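Local coordinates for putative hydrolase (Agrobacterium vitis, PDB 3LLC), which probably hydrolyses fatty-acyl thioesters on proteins, and possibly acyl-glucuronide esters, as a serine hydrolase of the alpha/beta-hydrolase fold, at residues Ile109-Ser114 with Val141-Ala146. Numbering follows the deposited sequence.
Sequences ILVGSS and VLIAPA
L110 O accepts V141 N at 2.9 Å, the first of three backbone hydrogen bonds between the parallel strands 109-113 and 141-143. V111 lies beside V141 on the sheet face that also carries S113 and I143. Its CG1, set anti to the backbone N (chi1 -173°), crosses the end of I143, 3.9 Å from CD1, and W42 of the next strand, 39-43, touches both side chains. G112 grips the partner strand with both backbone polar atoms: its N reaches V141 O and its O receives I143 N. On the opposite face L142 CD2 lies 4.0 Å from G112 O, alongside a residue with no side chain of its own. These are central strands of an alpha/beta-hydrolase sheet, joined by helix 115-128 in a beta-alpha-beta unit, and G112 and S114 fit the GxSxG nucleophile elbow. S113 follows, its CA-H pointing to I143 O, 3.4 Å from CA. Just past the strand end that same oxygen continues the pattern, taking S114 N almost head-on, with a C=O...N angle of 171°. At S114 phi turns positive (57°), the strained backbone of an elbow, just before the helix. S114 O then receives A146 N from above the carbonyl plane, while A146 CB packs 3.7 Å from S114 O. The S114 hydroxyl is hydrogen-bonded to H247 NE2, consistent with the nucleophile of a Ser-His-Asp triad completed by D217; it also bonds a tetraethylene glycol, probably from the crystallisation liquor.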
ATOM      1  N   ILE A 109       3.155   6.541 -10.560  1.00 19.65           N
ATOM      2  CA  ILE A 109       3.447   7.121  -9.265  1.00 19.08           C
ATOM      3  C   ILE A 109       2.711   6.248  -8.244  1.00 20.54           C
ATOM      4  O   ILE A 109       1.488   6.076  -8.338  1.00 21.23           O
ATOM      5  CB  ILE A 109       2.997   8.610  -9.152  1.00 19.61           C
ATOM      6  CG1 ILE A 109       3.740   9.508 -10.150  1.00 22.30           C
ATOM      7  CG2 ILE A 109       3.169   9.109  -7.682  1.00 20.98           C
ATOM      8  CD1 ILE A 109       3.056  10.844 -10.439  1.00 23.35           C
ATOM      9  N   LEU A 110       3.451   5.635  -7.323  1.00 19.66           N
ATOM     10  CA  LEU A 110       2.842   4.704  -6.347  1.00 19.84           C
ATOM     11  C   LEU A 110       2.435   5.520  -5.132  1.00 21.94           C
ATOM     12  O   LEU A 110       3.252   6.268  -4.568  1.00 21.22           O
ATOM     13  CB  LEU A 110       3.828   3.608  -5.917  1.00 22.70           C
ATOM     14  CG  LEU A 110       4.436   2.771  -7.056  1.00 22.08           C
ATOM     15  CD1 LEU A 110       5.394   1.652  -6.480  1.00 19.86           C
ATOM     16  CD2 LEU A 110       3.313   2.174  -7.965  1.00 21.26           C
ATOM     17  N   VAL A 111       1.173   5.386  -4.716  1.00 20.87           N
ATOM     18  CA  VAL A 111       0.699   6.095  -3.558  1.00 19.16           C
ATOM     19  C   VAL A 111       0.213   5.042  -2.559  1.00 22.93           C
ATOM     20  O   VAL A 111      -0.867   4.444  -2.748  1.00 23.18           O
ATOM     21  CB  VAL A 111      -0.465   7.075  -3.938  1.00 20.76           C
ATOM     22  CG1 VAL A 111      -0.820   7.922  -2.698  1.00 21.94           C
ATOM     23  CG2 VAL A 111      -0.065   8.009  -5.154  1.00 21.11           C
ATOM     24  N   GLY A 112       1.019   4.782  -1.529  1.00 22.89           N
ATOM     25  CA  GLY A 112       0.828   3.629  -0.618  1.00 22.66           C
ATOM     26  C   GLY A 112       0.543   4.071   0.799  1.00 24.41           C
ATOM     27  O   GLY A 112       1.336   4.808   1.390  1.00 24.95           O
ATOM     28  N   SER A 113      -0.573   3.591   1.348  1.00 23.58           N
ATOM     29  CA  SER A 113      -1.031   3.930   2.699  1.00 24.70           C
ATOM     30  C   SER A 113      -0.916   2.700   3.619  1.00 25.01           C
ATOM     31  O   SER A 113      -1.470   1.618   3.312  1.00 22.71           O
ATOM     32  CB  SER A 113      -2.495   4.371   2.656  1.00 28.91           C
ATOM     33  OG  SER A 113      -2.958   4.624   3.980  1.00 30.66           O
ATOM     34  N   SER A 114      -0.168   2.868   4.711  1.00 24.56           N
ATOM     35  CA  SER A 114      -0.004   1.864   5.762  1.00 24.18           C
ATOM     36  C   SER A 114       0.549   0.529   5.212  1.00 24.67           C
ATOM     37  O   SER A 114       1.674   0.512   4.666  1.00 24.22           O
ATOM     38  CB  SER A 114      -1.324   1.769   6.560  1.00 27.19           C
ATOM     39  OG  SER A 114      -1.093   1.117   7.783  1.00 33.45           O
ATOM     40  N   VAL A 141       4.695   8.173  -3.001  1.00 19.38           N
ATOM     41  CA  VAL A 141       4.187   8.977  -1.888  1.00 19.84           C
ATOM     42  C   VAL A 141       3.658   7.928  -0.883  1.00 20.46           C
ATOM     43  O   VAL A 141       2.822   7.084  -1.247  1.00 23.36           O
ATOM     44  CB  VAL A 141       3.109   9.953  -2.319  1.00 20.05           C
ATOM     45  CG1 VAL A 141       2.496  10.637  -1.066  1.00 22.07           C
ATOM     46  CG2 VAL A 141       3.661  11.047  -3.324  1.00 19.94           C
ATOM     47  N   LEU A 142       4.213   7.909   0.325  1.00 18.97           N
ATOM     48  CA  LEU A 142       3.890   6.871   1.333  1.00 19.33           C
ATOM     49  C   LEU A 142       3.241   7.559   2.550  1.00 24.08           C
ATOM     50  O   LEU A 142       3.791   8.522   3.055  1.00 24.87           O
ATOM     51  CB  LEU A 142       5.156   6.130   1.738  1.00 23.38           C
ATOM     52  CG  LEU A 142       5.971   5.471   0.610  1.00 24.39           C
ATOM     53  CD1 LEU A 142       7.247   4.810   1.174  1.00 22.54           C
ATOM     54  CD2 LEU A 142       5.069   4.474  -0.104  1.00 24.27           C
ATOM     55  N   ILE A 143       2.056   7.089   2.964  1.00 21.36           N
ATOM     56  CA  ILE A 143       1.259   7.716   4.022  1.00 21.54           C
ATOM     57  C   ILE A 143       1.227   6.730   5.198  1.00 22.34           C
ATOM     58  O   ILE A 143       0.689   5.644   5.053  1.00 21.53           O
ATOM     59  CB  ILE A 143      -0.168   8.005   3.522  1.00 23.06           C
ATOM     60  CG1 ILE A 143      -0.117   8.925   2.272  1.00 29.00           C
ATOM     61  CG2 ILE A 143      -1.058   8.613   4.655  1.00 20.67           C
ATOM     62  CD1 ILE A 143      -0.950   8.506   1.168  1.00 32.54           C
ATOM     63  N   ALA A 144       1.826   7.105   6.331  1.00 21.02           N
ATOM     64  CA  ALA A 144       1.967   6.237   7.515  1.00 20.91           C
ATOM     65  C   ALA A 144       2.374   4.820   7.125  1.00 22.72           C
ATOM     66  O   ALA A 144       1.751   3.842   7.521  1.00 22.00           O
ATOM     67  CB  ALA A 144       0.629   6.235   8.353  1.00 21.64           C
ATOM     68  N   PRO A 145       3.458   4.684   6.328  1.00 22.02           N
ATOM     69  CA  PRO A 145       3.766   3.367   5.800  1.00 21.24           C
ATOM     70  C   PRO A 145       4.144   2.342   6.872  1.00 23.01           C
ATOM     71  O   PRO A 145       4.790   2.691   7.863  1.00 23.32           O
ATOM     72  CB  PRO A 145       4.967   3.636   4.878  1.00 22.13           C
ATOM     73  CG  PRO A 145       5.608   4.834   5.508  1.00 21.45           C
ATOM     74  CD  PRO A 145       4.449   5.691   5.928  1.00 21.49           C
ATOM     75  N   ALA A 146       3.794   1.073   6.625  1.00 22.12           N
ATOM     76  CA  ALA A 146       3.964   0.010   7.622  1.00 21.72           C
ATOM     77  C   ALA A 146       4.806  -1.160   7.099  1.00 24.28           C
ATOM     78  O   ALA A 146       4.423  -2.340   7.231  1.00 22.61           O
ATOM     79  CB  ALA A 146       2.544  -0.495   8.110  1.00 22.09           C
TER